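Side-chain contacts in ribosome-inactivating protein 3 (Zea mays, PDB 2PQG), which belongs to the plant ribosome-inactivating proteins and has their compact fold, a mixed beta sheet backed by helices: residues Leu52-Lys57 and Ile63-Arg68; Ala227-Asp232 and Ala236-Met241; Ser194-Ala199 and Val211-Gln216. All blocks are in the same frame, centred on the assembly; numbering follows the deposited sequence.

Interaction 1. Residues Leu52-Lys57 and Ile63-Arg68; sequences LYTELK and ITLAIR
Thr54 holds OG1 between its own backbone N and carbonyl carbon (chi1 60°), and Leu65 turns CG away from its carbonyl carbon (chi1 -57°); these two choices lay the threonine hydroxyl across the flank of the leucine. OG1 lies 3.4 Å from Leu65 CB and nearly as close to CD1 of the same leucine, with Ile67 CD1 also near. The hydroxyl is thus buried among carbons, and it has no polar partner in the model. On the same face the leucine continues the row, Leu65 CD1 meeting Leu56 CD1 at 3.8 Å, while Leu52 and Ile67 touch through their CB atoms.

The other face, which carries Tyr53, Glu55, Thr64 and Ala66, is more polar. Here Tyr53 reaches diagonally, CD2 touching Thr64 CG2 at 3.6 Å, and the aliphatic CG of Glu55 lies 3.8 Å from Thr64 OG1. Glu55 and Thr64 form a non-hydrogen-bonded pair whose CA atoms are 4.2 Å apart.

Between the two faces, six backbone hydrogen bonds join the pairs Leu52-Ile67, Thr54-Leu65 and Leu56-Ile63. Within the middle pair, Leu65 N to Thr54 O is short (2.8 Å), and the return bond from Thr54 N to Leu65 O is longer (3.2 Å). The apolar face is covered by helix 171-189, where Leu180 meets Leu56 and Ile63 and Val184 meets Ile67. The far edge of strand 51-57 pairs with strand 2-7. With strand directions 157° apart, this is an antiparallel beta hairpin in the interior of the mixed sheet.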
ATOM      1  N   LEU A  52      10.009   0.389   7.862  1.00 21.94           N
ATOM      2  CA  LEU A  52      10.365   1.293   6.775  1.00 20.57           C
ATOM      3  C   LEU A  52       9.429   2.507   6.940  1.00 19.87           C
ATOM      4  O   LEU A  52       8.201   2.373   7.006  1.00 18.31           O
ATOM      5  CB  LEU A  52      10.140   0.685   5.385  1.00 19.18           C
ATOM      6  CG  LEU A  52       9.970   1.700   4.243  1.00 22.19           C
ATOM      7  CD1 LEU A  52      11.173   2.623   4.157  1.00 22.66           C
ATOM      8  CD2 LEU A  52       9.773   0.946   2.935  1.00 20.48           C
ATOM      9  N   TYR A  53      10.020   3.691   7.045  1.00 22.72           N
ATOM     10  CA  TYR A  53       9.269   4.938   7.183  1.00 26.67           C
ATOM     11  C   TYR A  53       9.428   5.771   5.923  1.00 28.38           C
ATOM     12  O   TYR A  53      10.535   6.196   5.586  1.00 28.37           O
ATOM     13  CB  TYR A  53       9.788   5.775   8.344  1.00 31.23           C
ATOM     14  CG  TYR A  53       9.205   5.410   9.677  1.00 37.30           C
ATOM     15  CD1 TYR A  53       9.199   4.091  10.115  1.00 39.60           C
ATOM     16  CD2 TYR A  53       8.676   6.391  10.515  1.00 40.70           C
ATOM     17  CE1 TYR A  53       8.681   3.750  11.362  1.00 42.65           C
ATOM     18  CE2 TYR A  53       8.152   6.062  11.768  1.00 44.13           C
ATOM     19  CZ  TYR A  53       8.159   4.738  12.183  1.00 42.15           C
ATOM     20  OH  TYR A  53       7.643   4.397  13.412  1.00 40.03           O
ATOM     21  N   THR A  54       8.328   6.002   5.218  1.00 26.81           N
ATOM     22  CA  THR A  54       8.400   6.810   4.021  1.00 24.03           C
ATOM     23  C   THR A  54       7.648   8.103   4.253  1.00 21.97           C
ATOM     24  O   THR A  54       6.465   8.106   4.584  1.00 17.55           O
ATOM     25  CB  THR A  54       7.844   6.057   2.780  1.00 24.15           C
ATOM     26  OG1 THR A  54       6.472   5.702   2.985  1.00 28.22           O
ATOM     27  CG2 THR A  54       8.645   4.794   2.543  1.00 22.13           C
ATOM     28  N   GLU A  55       8.369   9.207   4.113  1.00 25.19           N
ATOM     29  CA  GLU A  55       7.778  10.522   4.290  1.00 26.37           C
ATOM     30  C   GLU A  55       7.398  11.107   2.940  1.00 23.86           C
ATOM     31  O   GLU A  55       8.269  11.391   2.117  1.00 24.38           O
ATOM     32  CB  GLU A  55       8.750  11.479   4.983  1.00 30.59           C
ATOM     33  CG  GLU A  55       8.060  12.723   5.527  1.00 43.03           C
ATOM     34  CD  GLU A  55       9.014  13.871   5.789  1.00 50.58           C
ATOM     35  OE1 GLU A  55      10.086  13.624   6.378  1.00 57.50           O
ATOM     36  OE2 GLU A  55       8.689  15.021   5.414  1.00 50.71           O
ATOM     37  N   LEU A  56       6.098  11.269   2.708  1.00 20.90           N
ATOM     38  CA  LEU A  56       5.618  11.844   1.462  1.00 18.74           C
ATOM     39  C   LEU A  56       5.316  13.327   1.683  1.00 19.62           C
ATOM     40  O   LEU A  56       4.459  13.699   2.493  1.00 21.23           O
ATOM     41  CB  LEU A  56       4.354  11.125   0.996  1.00 14.96           C
ATOM     42  CG  LEU A  56       4.450   9.600   0.942  1.00 14.36           C
ATOM     43  CD1 LEU A  56       3.099   9.021   0.505  1.00 15.83           C
ATOM     44  CD2 LEU A  56       5.542   9.186  -0.020  1.00  8.32           C
ATOM     45  N   LYS A  57       6.018  14.175   0.949  1.00 18.97           N
ATOM     46  CA  LYS A  57       5.847  15.616   1.084  1.00 17.69           C
ATOM     47  C   LYS A  57       5.327  16.284  -0.169  1.00 16.82           C
ATOM     48  O   LYS A  57       5.633  15.844  -1.293  1.00 18.18           O
ATOM     49  CB  LYS A  57       7.181  16.280   1.416  1.00 19.21           C
ATOM     50  CG  LYS A  57       8.128  15.444   2.275  1.00 26.81           C
ATOM     51  CD  LYS A  57       9.588  15.844   2.093  1.00 30.34           C
ATOM     52  CE  LYS A  57      10.053  16.767   3.195  1.00 33.09           C
ATOM     53  NZ  LYS A  57      10.572  18.050   2.658  1.00 34.31           N
ATOM     54  N   ILE A  63       3.191  13.718   5.263  1.00 15.27           N
ATOM     55  CA  ILE A  63       2.810  12.653   6.176  1.00 15.46           C
ATOM     56  C   ILE A  63       3.871  11.564   6.123  1.00 17.13           C
ATOM     57  O   ILE A  63       4.574  11.407   5.122  1.00 14.60           O
ATOM     58  CB  ILE A  63       1.442  12.008   5.828  1.00 12.78           C
ATOM     59  CG1 ILE A  63       1.463  11.413   4.418  1.00 15.73           C
ATOM     60  CG2 ILE A  63       0.343  13.025   5.979  1.00 17.01           C
ATOM     61  CD1 ILE A  63       0.229  10.577   4.085  1.00 12.36           C
ATOM     62  N   THR A  64       3.994  10.815   7.209  1.00 17.01           N
ATOM     63  CA  THR A  64       4.956   9.724   7.252  1.00 18.08           C
ATOM     64  C   THR A  64       4.170   8.416   7.293  1.00 18.78           C
ATOM     65  O   THR A  64       3.188   8.297   8.028  1.00 17.88           O
ATOM     66  CB  THR A  64       5.851   9.808   8.501  1.00 16.15           C
ATOM     67  OG1 THR A  64       6.404  11.126   8.607  1.00 19.30           O
ATOM     68  CG2 THR A  64       6.985   8.795   8.407  1.00 14.86           C
ATOM     69  N   LEU A  65       4.591   7.441   6.491  1.00 19.31           N
ATOM     70  CA  LEU A  65       3.916   6.142   6.456  1.00 20.66           C
ATOM     71  C   LEU A  65       4.714   5.099   7.242  1.00 19.67           C
ATOM     72  O   LEU A  65       5.917   4.953   7.042  1.00 20.35           O
ATOM     73  CB  LEU A  65       3.753   5.665   5.007  1.00 17.76           C
ATOM     74  CG  LEU A  65       3.016   6.540   3.986  1.00 13.80           C
ATOM     75  CD1 LEU A  65       3.040   5.837   2.627  1.00 12.52           C
ATOM     76  CD2 LEU A  65       1.586   6.799   4.434  1.00  3.46           C
ATOM     77  N   ALA A  66       4.048   4.384   8.142  1.00 19.59           N
ATOM     78  CA  ALA A  66       4.714   3.349   8.936  1.00 20.42           C
ATOM     79  C   ALA A  66       4.512   1.994   8.261  1.00 21.33           C
ATOM     80  O   ALA A  66       3.420   1.419   8.320  1.00 24.66           O
ATOM     81  CB  ALA A  66       4.138   3.315  10.351  1.00 19.69           C
ATOM     82  N   ILE A  67       5.564   1.476   7.637  1.00 17.38           N
ATOM     83  CA  ILE A  67       5.477   0.207   6.927  1.00 18.33           C
ATOM     84  C   ILE A  67       6.311  -0.929   7.515  1.00 20.22           C
ATOM     85  O   ILE A  67       7.496  -0.766   7.780  1.00 22.44           O
ATOM     86  CB  ILE A  67       5.890   0.394   5.452  1.00 14.44           C
ATOM     87  CG1 ILE A  67       4.936   1.373   4.769  1.00 15.54           C
ATOM     88  CG2 ILE A  67       5.894  -0.938   4.733  1.00 10.60           C
ATOM     89  CD1 ILE A  67       5.443   1.889   3.433  1.00 12.38           C
ATOM     90  N   ARG A  68       5.684  -2.087   7.708  1.00 21.47           N
ATOM     91  CA  ARG A  68       6.390  -3.254   8.234  1.00 25.22           C
ATOM     92  C   ARG A  68       7.361  -3.723   7.166  1.00 27.59           C
ATOM     93  O   ARG A  68       7.006  -3.803   5.995  1.00 29.62           O
ATOM     94  CB  ARG A  68       5.426  -4.410   8.514  1.00 23.43           C
ATOM     95  CG  ARG A  68       4.336  -4.134   9.513  1.00 19.24           C
ATOM     96  CD  ARG A  68       3.390  -5.326   9.596  1.00 23.04           C
ATOM     97  NE  ARG A  68       4.070  -6.563   9.976  1.00 25.34           N
ATOM     98  CZ  ARG A  68       3.724  -7.315  11.017  1.00 24.83           C
ATOM     99  NH1 ARG A  68       2.702  -6.953  11.784  1.00 22.93           N
ATOM    100  NH2 ARG A  68       4.398  -8.427  11.290  1.00 25.07           N
TER

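Interaction 2. Residues Ala227-Asp232 and Ala236-Met241; sequences AFEWAD and AVIPDM
Helix 220-232 ends near an extended run that turns into helix 239-242 at the N-cap residue Ile238, and the two backbones come nearest at Trp230 and Ala236, whose CA atoms are 6.8 Å apart. The indole of Trp230 bridges this gap in two ways. At its rim, NE1 donates to Ala236 O (2.8 Å) in a nearly straight bond, 167° at the hydrogen, with the acceptor almost in the ring plane. Over one face lies the end of Ile238: CD1 sits 3.7 Å from the centroid of the six-membered ring, a CH-pi contact, and CG1 rests 3.4 Å from CZ2. The bond probably restrains the ring's rotation, while the methyl group lies over its face, offset toward the rim.

Glu229 closes over the other side of that methyl group. Its CG is anti to the backbone N (chi1 171°) and the chain runs on extended, bringing OE2 to 3.7 Å from Ile238 CD1 and OE1 to 3.6 Å from Ala236 CB. Ile238 CD1 therefore lies between the indole and the carboxylate. Farther along the ring, Met241 CG touches Trp230 CH2 at 3.7 Å, and its sulfur approaches obliquely.

Ile238 and Met241 also pack on Ala226, one turn back in helix 220-232. Together these contacts make a helix-loop-helix connection whose loop is pinned to the end of the first helix by an indole-to-carbonyl hydrogen bond, with CH-pi and Met-aromatic contacts.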
ATOM      1  N   ALA A 227       6.824 -18.963  -5.357  1.00 31.18           N
ATOM      2  CA  ALA A 227       8.215 -18.584  -5.575  1.00 31.72           C
ATOM      3  C   ALA A 227       9.108 -19.622  -4.914  1.00 32.84           C
ATOM      4  O   ALA A 227      10.103 -20.065  -5.494  1.00 32.93           O
ATOM      5  CB  ALA A 227       8.483 -17.208  -4.995  1.00 26.00           C
ATOM      6  N   PHE A 228       8.734 -20.012  -3.699  1.00 35.12           N
ATOM      7  CA  PHE A 228       9.486 -21.010  -2.943  1.00 42.14           C
ATOM      8  C   PHE A 228       9.319 -22.421  -3.515  1.00 43.26           C
ATOM      9  O   PHE A 228      10.268 -23.210  -3.521  1.00 43.84           O
ATOM     10  CB  PHE A 228       9.066 -20.997  -1.470  1.00 45.53           C
ATOM     11  CG  PHE A 228       9.772 -19.950  -0.647  1.00 49.66           C
ATOM     12  CD1 PHE A 228       9.472 -18.595  -0.790  1.00 49.56           C
ATOM     13  CD2 PHE A 228      10.748 -20.325   0.272  1.00 49.93           C
ATOM     14  CE1 PHE A 228      10.141 -17.633  -0.034  1.00 50.04           C
ATOM     15  CE2 PHE A 228      11.422 -19.371   1.030  1.00 50.75           C
ATOM     16  CZ  PHE A 228      11.115 -18.023   0.881  1.00 50.35           C
ATOM     17  N   GLU A 229       8.117 -22.738  -3.992  1.00 42.41           N
ATOM     18  CA  GLU A 229       7.870 -24.049  -4.580  1.00 41.40           C
ATOM     19  C   GLU A 229       8.688 -24.225  -5.859  1.00 39.95           C
ATOM     20  O   GLU A 229       9.172 -25.320  -6.142  1.00 39.18           O
ATOM     21  CB  GLU A 229       6.387 -24.233  -4.908  1.00 41.42           C
ATOM     22  CG  GLU A 229       6.116 -25.495  -5.724  1.00 48.03           C
ATOM     23  CD  GLU A 229       4.642 -25.759  -5.968  1.00 53.64           C
ATOM     24  OE1 GLU A 229       4.338 -26.657  -6.787  1.00 57.49           O
ATOM     25  OE2 GLU A 229       3.790 -25.083  -5.344  1.00 51.72           O
ATOM     26  N   TRP A 230       8.825 -23.146  -6.630  1.00 40.01           N
ATOM     27  CA  TRP A 230       9.578 -23.192  -7.875  1.00 40.45           C
ATOM     28  C   TRP A 230      11.069 -23.237  -7.614  1.00 43.02           C
ATOM     29  O   TRP A 230      11.861 -23.566  -8.504  1.00 44.49           O
ATOM     30  CB  TRP A 230       9.207 -22.010  -8.783  1.00 41.17           C
ATOM     31  CG  TRP A 230       7.987 -22.280  -9.619  1.00 41.35           C
ATOM     32  CD1 TRP A 230       7.646 -23.457 -10.222  1.00 40.58           C
ATOM     33  CD2 TRP A 230       6.968 -21.340  -9.971  1.00 41.27           C
ATOM     34  NE1 TRP A 230       6.476 -23.307 -10.931  1.00 40.30           N
ATOM     35  CE2 TRP A 230       6.037 -22.018 -10.793  1.00 39.48           C
ATOM     36  CE3 TRP A 230       6.752 -19.989  -9.675  1.00 38.31           C
ATOM     37  CZ2 TRP A 230       4.908 -21.391 -11.320  1.00 35.17           C
ATOM     38  CZ3 TRP A 230       5.624 -19.366 -10.203  1.00 40.36           C
ATOM     39  CH2 TRP A 230       4.718 -20.071 -11.016  1.00 36.72           C
ATOM     40  N   ALA A 231      11.456 -22.888  -6.391  1.00 44.43           N
ATOM     41  CA  ALA A 231      12.856 -22.956  -5.985  1.00 48.24           C
ATOM     42  C   ALA A 231      13.192 -24.466  -5.896  1.00 50.88           C
ATOM     43  O   ALA A 231      14.284 -24.899  -6.269  1.00 50.05           O
ATOM     44  CB  ALA A 231      13.045 -22.324  -4.618  1.00 46.87           C
ATOM     45  N   ASP A 232      12.252 -25.266  -5.390  1.00 52.76           N
ATOM     46  CA  ASP A 232      12.463 -26.705  -5.242  1.00 55.39           C
ATOM     47  C   ASP A 232      12.197 -27.479  -6.537  1.00 55.32           C
ATOM     48  O   ASP A 232      13.003 -28.323  -6.921  1.00 57.87           O
ATOM     49  CB  ASP A 232      11.573 -27.264  -4.123  1.00 58.00           C
ATOM     50  CG  ASP A 232      12.056 -26.876  -2.732  1.00 62.32           C
ATOM     51  OD1 ASP A 232      11.369 -27.213  -1.743  1.00 64.01           O
ATOM     52  OD2 ASP A 232      13.128 -26.241  -2.627  1.00 62.88           O
ATOM     53  N   ALA A 236       7.343 -27.494 -11.923  1.00 40.76           N
ATOM     54  CA  ALA A 236       5.999 -27.702 -11.406  1.00 38.40           C
ATOM     55  C   ALA A 236       4.970 -26.729 -11.951  1.00 38.36           C
ATOM     56  O   ALA A 236       5.248 -25.536 -12.079  1.00 38.07           O
ATOM     57  CB  ALA A 236       6.011 -27.633  -9.868  1.00 37.46           C
ATOM     58  N   VAL A 237       3.786 -27.244 -12.289  1.00 38.48           N
ATOM     59  CA  VAL A 237       2.700 -26.399 -12.769  1.00 40.01           C
ATOM     60  C   VAL A 237       1.879 -26.030 -11.527  1.00 39.32           C
ATOM     61  O   VAL A 237       1.608 -26.881 -10.659  1.00 35.79           O
ATOM     62  CB  VAL A 237       1.807 -27.108 -13.811  1.00 40.67           C
ATOM     63  CG1 VAL A 237       1.177 -28.339 -13.215  1.00 43.54           C
ATOM     64  CG2 VAL A 237       0.748 -26.135 -14.291  1.00 43.17           C
ATOM     65  N   ILE A 238       1.461 -24.768 -11.460  1.00 40.48           N
ATOM     66  CA  ILE A 238       0.743 -24.249 -10.308  1.00 40.20           C
ATOM     67  C   ILE A 238      -0.632 -23.701 -10.627  1.00 40.30           C
ATOM     68  O   ILE A 238      -0.762 -22.591 -11.148  1.00 38.80           O
ATOM     69  CB  ILE A 238       1.588 -23.148  -9.641  1.00 40.55           C
ATOM     70  CG1 ILE A 238       3.041 -23.632  -9.484  1.00 36.42           C
ATOM     71  CG2 ILE A 238       1.013 -22.769  -8.286  1.00 40.70           C
ATOM     72  CD1 ILE A 238       3.796 -22.954  -8.352  1.00 36.14           C
ATOM     73  N   PRO A 239      -1.670 -24.457 -10.273  1.00 42.58           N
ATOM     74  CA  PRO A 239      -3.056 -24.055 -10.526  1.00 43.66           C
ATOM     75  C   PRO A 239      -3.329 -22.633 -10.079  1.00 41.08           C
ATOM     76  O   PRO A 239      -3.739 -21.791 -10.877  1.00 39.51           O
ATOM     77  CB  PRO A 239      -3.869 -25.077  -9.732  1.00 47.28           C
ATOM     78  CG  PRO A 239      -2.967 -25.411  -8.584  1.00 49.74           C
ATOM     79  CD  PRO A 239      -1.580 -25.458  -9.196  1.00 46.81           C
ATOM     80  N   ASP A 240      -3.099 -22.374  -8.799  1.00 40.47           N
ATOM     81  CA  ASP A 240      -3.320 -21.050  -8.233  1.00 37.88           C
ATOM     82  C   ASP A 240      -2.582 -19.974  -9.026  1.00 35.69           C
ATOM     83  O   ASP A 240      -2.968 -18.805  -9.002  1.00 31.99           O
ATOM     84  CB  ASP A 240      -2.857 -21.019  -6.774  1.00 38.41           C
ATOM     85  CG  ASP A 240      -3.766 -21.803  -5.856  1.00 40.68           C
ATOM     86  OD1 ASP A 240      -3.404 -21.992  -4.674  1.00 44.17           O
ATOM     87  OD2 ASP A 240      -4.847 -22.222  -6.313  1.00 45.81           O
ATOM     88  N   MET A 241      -1.526 -20.380  -9.733  1.00 34.11           N
ATOM     89  CA  MET A 241      -0.727 -19.456 -10.526  1.00 32.26           C
ATOM     90  C   MET A 241      -1.254 -19.261 -11.943  1.00 34.16           C
ATOM     91  O   MET A 241      -1.333 -18.121 -12.418  1.00 32.48           O
ATOM     92  CB  MET A 241       0.727 -19.925 -10.574  1.00 28.33           C
ATOM     93  CG  MET A 241       1.516 -19.600  -9.322  1.00 29.00           C
ATOM     94  SD  MET A 241       1.440 -17.850  -8.843  1.00 31.04           S
ATOM     95  CE  MET A 241       0.573 -18.009  -7.284  1.00 26.74           C
TER

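Interaction 3. Residues Ser194-Ala199 and Val211-Gln216; sequences SRTVDA and VTQGKQ
Thr196 and Gln213 are the only residues of the two helical segments that touch, and they do so through the polar ends of their side chains. Thr196 OG1 lies 3.0 Å from the atom modelled as Gln213 OE1, although the glutamine amide is probably turned over, so the identity of the atom facing the hydroxyl is uncertain. The two side chains meet at a slant across a wide separation, 9.7 Å between Thr196 CA and Gln213 CA, and just 68 Å² of surface is buried in all.

Most of that distance is spanned by the glutamine. Its chain runs extended beyond CG (chi2 -170°), carrying the amide away from helix 211-217 to the threonine. Thr196 needs far less length: with OG1 turned away from its carbonyl carbon (chi1 -62°), the hydroxyl stays beside its own helix, where it hydrogen-bonds Thr192 O, one turn earlier.

Farther out, Gln213 N is bonded to Thr210 OG1, just before helix 211-217, while helix 191-199 is fastened to helix 15-27 by Ser194 OG to Arg23 and Asp198 OD1 to Ser16 N, with Val197 packed on Tyr15.

Because the hydroxyl gives its proton to Thr192 O, it could only accept from Gln213, which would suit the amide nitrogen if the group is turned over; the contact is at most a small polar one at the surface.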
ATOM      1  N   SER A 194       4.787  -1.109 -10.103  1.00 21.88           N
ATOM      2  CA  SER A 194       5.702   0.009 -10.214  1.00 21.20           C
ATOM      3  C   SER A 194       5.882   0.383 -11.689  1.00 22.63           C
ATOM      4  O   SER A 194       6.032   1.562 -12.010  1.00 23.90           O
ATOM      5  CB  SER A 194       7.045  -0.332  -9.574  1.00 21.43           C
ATOM      6  OG  SER A 194       7.618  -1.474 -10.171  1.00 26.64           O
ATOM      7  N   ARG A 195       5.857  -0.602 -12.590  1.00 19.30           N
ATOM      8  CA  ARG A 195       5.994  -0.293 -14.017  1.00 18.10           C
ATOM      9  C   ARG A 195       4.766   0.463 -14.519  1.00 17.26           C
ATOM     10  O   ARG A 195       4.882   1.428 -15.265  1.00 12.64           O
ATOM     11  CB  ARG A 195       6.164  -1.556 -14.862  1.00 18.55           C
ATOM     12  CG  ARG A 195       7.509  -2.242 -14.728  1.00 28.89           C
ATOM     13  CD  ARG A 195       7.791  -3.114 -15.944  1.00 33.44           C
ATOM     14  NE  ARG A 195       6.730  -4.091 -16.177  1.00 41.11           N
ATOM     15  CZ  ARG A 195       6.624  -5.253 -15.542  1.00 40.94           C
ATOM     16  NH1 ARG A 195       5.616  -6.070 -15.821  1.00 39.84           N
ATOM     17  NH2 ARG A 195       7.535  -5.604 -14.640  1.00 40.06           N
ATOM     18  N   THR A 196       3.587   0.015 -14.104  1.00 21.75           N
ATOM     19  CA  THR A 196       2.340   0.644 -14.520  1.00 20.95           C
ATOM     20  C   THR A 196       2.136   2.006 -13.871  1.00 18.96           C
ATOM     21  O   THR A 196       1.708   2.952 -14.538  1.00 21.45           O
ATOM     22  CB  THR A 196       1.135  -0.264 -14.203  1.00 22.36           C
ATOM     23  OG1 THR A 196       1.268  -1.491 -14.932  1.00 24.05           O
ATOM     24  CG2 THR A 196      -0.176   0.414 -14.600  1.00 22.47           C
ATOM     25  N   VAL A 197       2.448   2.118 -12.584  1.00 19.50           N
ATOM     26  CA  VAL A 197       2.285   3.393 -11.901  1.00 20.70           C
ATOM     27  C   VAL A 197       3.305   4.418 -12.388  1.00 22.72           C
ATOM     28  O   VAL A 197       2.995   5.608 -12.442  1.00 23.29           O
ATOM     29  CB  VAL A 197       2.414   3.261 -10.367  1.00 17.20           C
ATOM     30  CG1 VAL A 197       2.348   4.650  -9.721  1.00 14.73           C
ATOM     31  CG2 VAL A 197       1.307   2.379  -9.829  1.00 12.25           C
ATOM     32  N   ASP A 198       4.510   3.975 -12.746  1.00 24.89           N
ATOM     33  CA  ASP A 198       5.516   4.926 -13.211  1.00 27.75           C
ATOM     34  C   ASP A 198       5.217   5.384 -14.615  1.00 28.19           C
ATOM     35  O   ASP A 198       5.412   6.548 -14.948  1.00 30.53           O
ATOM     36  CB  ASP A 198       6.932   4.349 -13.196  1.00 32.48           C
ATOM     37  CG  ASP A 198       7.975   5.382 -13.627  1.00 38.06           C
ATOM     38  OD1 ASP A 198       8.174   6.382 -12.897  1.00 37.16           O
ATOM     39  OD2 ASP A 198       8.583   5.208 -14.702  1.00 44.57           O
ATOM     40  N   ALA A 199       4.744   4.467 -15.446  1.00 26.93           N
ATOM     41  CA  ALA A 199       4.432   4.821 -16.817  1.00 25.53           C
ATOM     42  C   ALA A 199       3.379   5.927 -16.899  1.00 24.75           C
ATOM     43  O   ALA A 199       3.496   6.827 -17.732  1.00 27.40           O
ATOM     44  CB  ALA A 199       3.964   3.599 -17.579  1.00 24.46           C
ATOM     45  N   VAL A 211      -7.669  -5.467 -14.316  1.00 23.19           N
ATOM     46  CA  VAL A 211      -8.381  -6.386 -13.439  1.00 21.44           C
ATOM     47  C   VAL A 211      -7.434  -7.511 -13.050  1.00 23.76           C
ATOM     48  O   VAL A 211      -7.321  -7.883 -11.874  1.00 24.92           O
ATOM     49  CB  VAL A 211      -9.597  -6.998 -14.156  1.00 18.68           C
ATOM     50  CG1 VAL A 211     -10.074  -8.261 -13.430  1.00 14.10           C
ATOM     51  CG2 VAL A 211     -10.708  -5.973 -14.234  1.00 17.06           C
ATOM     52  N   THR A 212      -6.745  -8.038 -14.052  1.00 22.97           N
ATOM     53  CA  THR A 212      -5.818  -9.138 -13.839  1.00 24.78           C
ATOM     54  C   THR A 212      -4.683  -8.765 -12.905  1.00 22.86           C
ATOM     55  O   THR A 212      -4.285  -9.579 -12.070  1.00 22.70           O
ATOM     56  CB  THR A 212      -5.237  -9.637 -15.176  1.00 25.91           C
ATOM     57  OG1 THR A 212      -6.307 -10.109 -16.005  1.00 25.02           O
ATOM     58  CG2 THR A 212      -4.235 -10.764 -14.940  1.00 24.87           C
ATOM     59  N   GLN A 213      -4.162  -7.545 -13.047  1.00 20.98           N
ATOM     60  CA  GLN A 213      -3.070  -7.084 -12.190  1.00 20.43           C
ATOM     61  C   GLN A 213      -3.557  -7.045 -10.753  1.00 20.75           C
ATOM     62  O   GLN A 213      -2.870  -7.512  -9.834  1.00 18.67           O
ATOM     63  CB  GLN A 213      -2.603  -5.685 -12.591  1.00 20.57           C
ATOM     64  CG  GLN A 213      -1.832  -5.607 -13.892  1.00 18.05           C
ATOM     65  CD  GLN A 213      -1.195  -4.242 -14.106  1.00 18.47           C
ATOM     66  OE1 GLN A 213       0.013  -4.065 -13.919  1.00 21.90           O
ATOM     67  NE2 GLN A 213      -2.009  -3.266 -14.489  1.00 15.99           N
ATOM     68  N   GLY A 214      -4.756  -6.495 -10.576  1.00 19.57           N
ATOM     69  CA  GLY A 214      -5.340  -6.400  -9.256  1.00 23.59           C
ATOM     70  C   GLY A 214      -5.479  -7.761  -8.602  1.00 24.33           C
ATOM     71  O   GLY A 214      -5.230  -7.919  -7.408  1.00 24.98           O
ATOM     72  N   LYS A 215      -5.878  -8.758  -9.378  1.00 24.93           N
ATOM     73  CA  LYS A 215      -6.038 -10.093  -8.821  1.00 26.13           C
ATOM     74  C   LYS A 215      -4.722 -10.722  -8.386  1.00 23.12           C
ATOM     75  O   LYS A 215      -4.681 -11.460  -7.410  1.00 24.22           O
ATOM     76  CB  LYS A 215      -6.752 -10.997  -9.818  1.00 27.83           C
ATOM     77  CG  LYS A 215      -8.250 -11.026  -9.635  1.00 29.80           C
ATOM     78  CD  LYS A 215      -8.909 -11.294 -10.964  1.00 38.04           C
ATOM     79  CE  LYS A 215     -10.347 -11.770 -10.823  1.00 45.41           C
ATOM     80  NZ  LYS A 215     -10.967 -11.952 -12.178  1.00 44.89           N
ATOM     81  N   GLN A 216      -3.649 -10.431  -9.106  1.00 24.94           N
ATOM     82  CA  GLN A 216      -2.350 -10.976  -8.752  1.00 26.27           C
ATOM     83  C   GLN A 216      -1.858 -10.251  -7.514  1.00 27.09           C
ATOM     84  O   GLN A 216      -1.314 -10.863  -6.593  1.00 26.83           O
ATOM     85  CB  GLN A 216      -1.368 -10.753  -9.884  1.00 26.32           C
ATOM     86  CG  GLN A 216      -1.900 -11.184 -11.212  1.00 26.84           C
ATOM     87  CD  GLN A 216      -0.945 -10.854 -12.316  1.00 30.48           C
ATOM     88  OE1 GLN A 216      -0.650  -9.682 -12.568  1.00 33.52           O
ATOM     89  NE2 GLN A 216      -0.435 -11.883 -12.983  1.00 30.12           N
TER

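In the fold
The three contacts follow the chain in series and illustrate three ways of joining neighbouring segments: a hairpin in the sheet (interaction 1), a small polar contact between helices (interaction 3) and an aromatic-centred connection (interaction 2). Interaction 1 lies across the chain's centre from both others, its centre about 33 Å from that of interaction 2 and about 21 Å from that of interaction 3. None touches another. Interactions 2 and 3 come closest, with nearest atoms about 6 Å apart, and are linked in sequence because helix 211-217 is followed in the chain by helix 220-232. Interaction 2 is the most peripheral, its centre about 25 Å from the centre of the chain; the centre of interaction 1 is about 11 Å from it.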